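Local coordinates for phosphatidylglycerol lysyltransferase C-terminal domain-containing protein (Bacteroides thetaiotaomicron, PDB 2HQY), which is of unknown function but binds coenzyme A and is probably an acyl- or aminoacyl-transferase with an acetyltransferase-like fold, at residues E174-N179 with N189-L194; H234-D239 with I264-D269. All coordinates share one frame; numbering follows the deposited sequence.

Both contacts border the coenzyme A pocket, yet they join different elements by different chemistry. Contact 1 sets helix 165-179 beside helix 185-199 and is partly buried, with no hydrogen bond passing between the two segments; these touch by van der Waals packing and both reach coenzyme A. Contact 2, nearer the centre of the chain but lying at the surface, links strand 230-238 to segment 264-269 through charged side chains and water. The centres of contact 1 and contact 2 lie about 13 Å apart. K237 connects them: its NZ forms a salt bridge of 2.7 Å with E190 OE1, while L194 packs on V235.

Contact 1 (E174-N179 with N189-L194); sequences EWCKVN and NERRAL. With COA (coenzyme A), chain C.
C176 turns its side chain toward R191, and most of the contact between the two segments comes from this pair. C176 SG lies alongside the aliphatic part of the arginine, 3.8 Å from R191 CD. The bend at chi3 (55°) brings R191 NH1 to within 3.7 Å of C176 CB, which approaches obliquely to the guanidinium plane. R191 NH2 forms a salt bridge with D182; C176 SG itself is tied to C181 in a disulfide. W175 and E190 approach each other more loosely, W175 CZ3 standing 4.5 Å from E190 OE1, and both turn to the cofactor. With CG anti to the backbone N (chi1 -169°), the indole reaches the ligand and W175 NE1 donates an almost straight hydrogen bond of 2.8 Å to the 3'-phosphate oxygen O8A of coenzyme A. The amide of N179 covers one indole face, ND2 sitting 3.1 Å above the ring plane over its centre and donating to W175 O. From helix 185-199, E190, the partner of K237, extends to the adenine, its OE1 3.4 Å from C2A of coenzyme A. Two neighbouring helices thus form one wall of the coenzyme A site, meeting its adenosine 3'-phosphate portion.

Contact 2 (H234-D239 with I264-D269); sequences HVEKAD and INREED
E236 meets the edge of the R266 guanidinium in a salt bridge, the two planes 40° apart. R266 NH2 reaches both oxygens, donating to E236 OE1 at 3.1 Å, close to its own guanidinium plane but above that of the carboxylate, and weakly to E236 OE2 at 2.9 Å. R266 NH1 adds a weak bond to E236 OE1. E236 leaves the strand with its CG opposite the backbone N (chi1 -164°) and stays extended, which carries the carboxylate to R266. With a glutamine here the negative charge is gone, and R266 would probably be left without its charged mate and freer to turn. Farther along, H234 ND1 donates to E267 OE2 at 2.8 Å, a bent bond (136°) that meets the carboxylate from above its plane. H234 NE2 and E267 OE2 are also hydrogen-bonded elsewhere, and a water bridges H234 O and E267 OE1. The turn carrying E267 is set by N265, whose OD1 accepts from E267 N in an Asx turn, while N265 ND2 is bonded to R25 O and D122. H234 and V235 form a classic beta bulge opposite F222 of strand 216-227. Helix 245-256, which connects strands 230-238 and 263-265 in a beta-alpha-beta unit, packs Y246, I249 and N250 against E236.

Contact 1 (E174-N179 with N189-L194)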
# COMPACT_ATOMS: atom_id res chain seq x y z
N GLU A 174 0.69 21.57 6.17
CA GLU A 174 0.20 22.92 5.88
C GLU A 174 -0.11 23.06 4.41
O GLU A 174 -1.14 23.62 4.04
CB GLU A 174 1.23 23.98 6.27
CG GLU A 174 1.42 24.07 7.79
CD GLU A 174 2.14 25.35 8.21
OE1 GLU A 174 2.12 26.36 7.44
OE2 GLU A 174 2.70 25.36 9.33
N TRP A 175 0.78 22.54 3.57
CA TRP A 175 0.62 22.62 2.11
C TRP A 175 -0.64 21.88 1.67
O TRP A 175 -1.39 22.34 0.80
CB TRP A 175 1.87 22.03 1.43
CG TRP A 175 1.94 22.28 -0.03
CD1 TRP A 175 2.59 23.30 -0.67
CD2 TRP A 175 1.33 21.49 -1.06
NE1 TRP A 175 2.42 23.20 -2.04
CE2 TRP A 175 1.65 22.09 -2.30
CE3 TRP A 175 0.54 20.33 -1.04
CZ2 TRP A 175 1.21 21.57 -3.53
CZ3 TRP A 175 0.09 19.81 -2.27
CH2 TRP A 175 0.43 20.44 -3.50
N CYS A 176 -0.87 20.72 2.28
CA CYS A 176 -2.05 19.91 1.93
C CYS A 176 -3.36 20.55 2.43
O CYS A 176 -4.43 20.35 1.81
CB CYS A 176 -1.89 18.49 2.46
SG CYS A 176 -1.08 17.48 1.16
N LYS A 177 -3.28 21.28 3.54
CA LYS A 177 -4.47 22.01 4.03
C LYS A 177 -4.84 23.06 2.99
O LYS A 177 -6.01 23.16 2.62
CB LYS A 177 -4.24 22.66 5.42
CG LYS A 177 -5.48 23.32 6.07
CD LYS A 177 -6.68 22.35 6.18
CE LYS A 177 -6.46 21.16 7.16
NZ LYS A 177 -7.68 20.26 7.25
N VAL A 178 -3.86 23.81 2.50
CA VAL A 178 -4.08 24.83 1.47
C VAL A 178 -4.60 24.19 0.17
O VAL A 178 -5.57 24.67 -0.44
CB VAL A 178 -2.74 25.61 1.15
CG1 VAL A 178 -2.94 26.60 0.01
CG2 VAL A 178 -2.26 26.37 2.39
N ASN A 179 -3.97 23.09 -0.23
CA ASN A 179 -4.21 22.51 -1.55
C ASN A 179 -5.35 21.46 -1.59
O ASN A 179 -5.69 20.92 -2.65
CB ASN A 179 -2.87 22.01 -2.16
CG ASN A 179 -2.00 23.18 -2.66
OD1 ASN A 179 -2.23 23.67 -3.77
ND2 ASN A 179 -1.04 23.66 -1.84
N ASN A 189 -2.78 11.30 -3.27
CA ASN A 189 -1.88 10.17 -3.53
C ASN A 189 -0.42 10.59 -3.33
O ASN A 189 0.36 9.84 -2.75
CB ASN A 189 -2.11 9.65 -4.96
CG ASN A 189 -3.39 8.81 -5.07
OD1 ASN A 189 -3.90 8.34 -4.07
ND2 ASN A 189 -3.88 8.60 -6.29
N GLU A 190 -0.06 11.78 -3.79
CA GLU A 190 1.32 12.24 -3.59
C GLU A 190 1.64 12.28 -2.10
O GLU A 190 2.74 11.88 -1.71
CB GLU A 190 1.55 13.65 -4.15
CG GLU A 190 3.01 13.98 -4.12
CD GLU A 190 3.35 15.47 -4.13
OE1 GLU A 190 2.51 16.31 -3.70
OE2 GLU A 190 4.50 15.80 -4.55
N ARG A 191 0.69 12.79 -1.30
CA ARG A 191 0.88 12.86 0.16
C ARG A 191 1.22 11.48 0.74
O ARG A 191 2.10 11.38 1.58
CB ARG A 191 -0.35 13.41 0.87
CG ARG A 191 -0.16 13.37 2.40
CD ARG A 191 -1.24 14.20 3.13
NE ARG A 191 -2.58 13.75 2.74
CZ ARG A 191 -3.71 14.39 3.05
NH1 ARG A 191 -3.67 15.50 3.79
NH2 ARG A 191 -4.87 13.92 2.61
N ARG A 192 0.49 10.44 0.32
CA ARG A 192 0.78 9.07 0.82
C ARG A 192 2.22 8.65 0.51
O ARG A 192 2.93 8.08 1.36
CB ARG A 192 -0.21 8.06 0.22
CG ARG A 192 -1.65 8.22 0.76
CD ARG A 192 -1.75 7.95 2.29
NE ARG A 192 -1.00 6.74 2.66
CZ ARG A 192 -1.38 5.48 2.46
NH1 ARG A 192 -2.58 5.18 1.89
NH2 ARG A 192 -0.56 4.50 2.84
N ALA A 193 2.67 8.93 -0.72
CA ALA A 193 4.03 8.57 -1.13
C ALA A 193 5.08 9.40 -0.39
O ALA A 193 6.10 8.87 0.07
CB ALA A 193 4.19 8.71 -2.63
N LEU A 194 4.80 10.69 -0.23
CA LEU A 194 5.76 11.60 0.42
C LEU A 194 5.95 11.21 1.89
O LEU A 194 7.07 11.17 2.39
CB LEU A 194 5.21 13.03 0.27
CG LEU A 194 6.04 14.22 0.69
CD1 LEU A 194 5.48 15.48 -0.06
CD2 LEU A 194 5.91 14.37 2.21
N1A COA C . 1.72 16.53 -7.52
C2A COA C . 2.46 17.44 -6.86
N3A COA C . 2.14 18.75 -6.89
C4A COA C . 1.04 19.17 -7.59
C5A COA C . 0.26 18.25 -8.27
C6A COA C . 0.62 16.89 -8.22
N6A COA C . -0.09 15.93 -8.86
N7A COA C . -0.74 18.95 -8.86
C8A COA C . -0.58 20.26 -8.54
N9A COA C . 0.52 20.39 -7.79
C1B COA C . 1.04 21.64 -7.16
C2B COA C . 1.68 22.75 -7.98
O2B COA C . 3.08 22.54 -8.11
C3B COA C . 1.42 23.94 -7.07
O3B COA C . 2.38 24.00 -6.02
P3B COA C . 2.72 25.40 -5.29
O7A COA C . 3.60 26.10 -6.31
O8A COA C . 3.38 25.00 -3.97
O9A COA C . 1.41 26.12 -5.08
C4B COA C . 0.07 23.67 -6.43
O4B COA C . -0.07 22.24 -6.46
C5B COA C . -1.09 24.36 -7.16
O5B COA C . -0.68 24.63 -8.51
P1A COA C . -1.61 24.47 -9.84
O1A COA C . -0.68 24.34 -11.03
O2A COA C . -2.69 23.41 -9.63
O3A COA C . -2.27 25.94 -9.90
O4A COA C . -3.65 27.85 -8.97
O5A COA C . -4.00 25.42 -8.06

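Contact 2 (H234-D239 with I264-D269)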
# COMPACT_ATOMS: atom_id res chain seq x y z
N HIS A 234 12.53 13.82 -6.20
CA HIS A 234 11.17 13.24 -6.14
C HIS A 234 10.11 14.21 -5.62
O HIS A 234 8.93 14.10 -5.99
CB HIS A 234 11.14 11.94 -5.31
CG HIS A 234 12.13 10.92 -5.77
ND1 HIS A 234 12.53 10.83 -7.09
CD2 HIS A 234 12.83 9.97 -5.10
CE1 HIS A 234 13.46 9.88 -7.20
NE2 HIS A 234 13.64 9.34 -6.01
N VAL A 235 10.50 15.10 -4.73
CA VAL A 235 9.56 15.99 -4.04
C VAL A 235 10.23 17.34 -3.92
O VAL A 235 11.43 17.41 -3.62
CB VAL A 235 9.20 15.43 -2.59
CG1 VAL A 235 8.54 16.46 -1.70
CG2 VAL A 235 8.27 14.15 -2.68
N GLU A 236 9.44 18.39 -4.14
CA GLU A 236 9.84 19.74 -3.78
C GLU A 236 8.60 20.51 -3.34
O GLU A 236 7.63 20.62 -4.10
CB GLU A 236 10.51 20.41 -4.99
CG GLU A 236 11.30 21.66 -4.69
CD GLU A 236 11.91 22.23 -5.97
OE1 GLU A 236 13.15 22.12 -6.14
OE2 GLU A 236 11.14 22.73 -6.83
N LYS A 237 8.59 21.01 -2.10
CA LYS A 237 7.43 21.72 -1.54
C LYS A 237 7.90 23.00 -0.91
O LYS A 237 8.95 23.03 -0.27
CB LYS A 237 6.73 20.93 -0.43
CG LYS A 237 6.10 19.63 -0.83
CD LYS A 237 4.89 19.87 -1.69
CE LYS A 237 4.21 18.56 -1.96
NZ LYS A 237 3.13 18.81 -2.92
N ALA A 238 7.12 24.07 -1.09
CA ALA A 238 7.45 25.34 -0.48
C ALA A 238 6.19 26.06 0.00
O ALA A 238 5.08 25.83 -0.53
CB ALA A 238 8.27 26.22 -1.46
N ASP A 239 6.37 26.84 1.07
CA ASP A 239 5.35 27.77 1.56
C ASP A 239 5.19 28.83 0.46
O ASP A 239 6.15 29.50 0.07
CB ASP A 239 5.82 28.39 2.89
CG ASP A 239 4.83 29.37 3.49
OD1 ASP A 239 3.92 29.87 2.80
OD2 ASP A 239 5.01 29.69 4.69
N ILE A 264 19.95 15.36 -13.83
CA ILE A 264 18.98 15.46 -12.73
C ILE A 264 17.60 15.24 -13.36
O ILE A 264 17.22 15.95 -14.29
CB ILE A 264 19.01 16.82 -11.99
CG1 ILE A 264 20.36 17.07 -11.32
CG2 ILE A 264 17.87 16.83 -10.93
CD1 ILE A 264 20.46 18.48 -10.67
N ASN A 265 16.87 14.23 -12.88
CA ASN A 265 15.53 13.96 -13.37
C ASN A 265 14.52 14.55 -12.35
O ASN A 265 14.43 14.09 -11.19
CB ASN A 265 15.34 12.43 -13.52
CG ASN A 265 13.97 12.04 -14.10
OD1 ASN A 265 12.97 12.73 -13.88
ND2 ASN A 265 13.93 10.92 -14.82
N ARG A 266 13.78 15.57 -12.78
CA ARG A 266 12.77 16.23 -11.91
C ARG A 266 11.33 15.81 -12.24
O ARG A 266 10.37 16.51 -11.91
CB ARG A 266 12.94 17.76 -11.92
CG ARG A 266 14.32 18.19 -11.40
CD ARG A 266 14.58 19.70 -11.47
NE ARG A 266 13.53 20.45 -10.79
CZ ARG A 266 13.47 20.70 -9.49
NH1 ARG A 266 14.42 20.30 -8.65
NH2 ARG A 266 12.42 21.38 -9.05
N GLU A 267 11.19 14.66 -12.91
CA GLU A 267 9.90 13.98 -13.06
C GLU A 267 8.94 14.69 -14.03
O GLU A 267 9.37 15.43 -14.92
CB GLU A 267 9.27 13.60 -11.68
CG GLU A 267 10.36 13.04 -10.74
CD GLU A 267 9.85 12.18 -9.58
OE1 GLU A 267 8.69 12.34 -9.15
OE2 GLU A 267 10.62 11.31 -9.11
N GLU A 268 7.64 14.46 -13.86
CA GLU A 268 6.68 14.75 -14.93
C GLU A 268 5.88 16.02 -14.68
O GLU A 268 5.82 16.50 -13.55
CB GLU A 268 5.72 13.57 -15.07
CG GLU A 268 6.43 12.25 -15.27
CD GLU A 268 6.28 11.30 -14.13
OE1 GLU A 268 6.34 11.76 -12.95
OE2 GLU A 268 6.10 10.09 -14.42
N ASP A 269 5.25 16.56 -15.73
CA ASP A 269 4.34 17.70 -15.54
C ASP A 269 2.88 17.29 -15.36
O ASP A 269 2.05 18.14 -15.02
CB ASP A 269 4.50 18.78 -16.63
CG ASP A 269 4.17 18.31 -18.04
OD1 ASP A 269 3.19 17.54 -18.24
OD2 ASP A 269 4.88 18.76 -18.98
O HOH W 1 7.57 14.66 -8.20
O HOH W 2 14.91 20.44 -5.38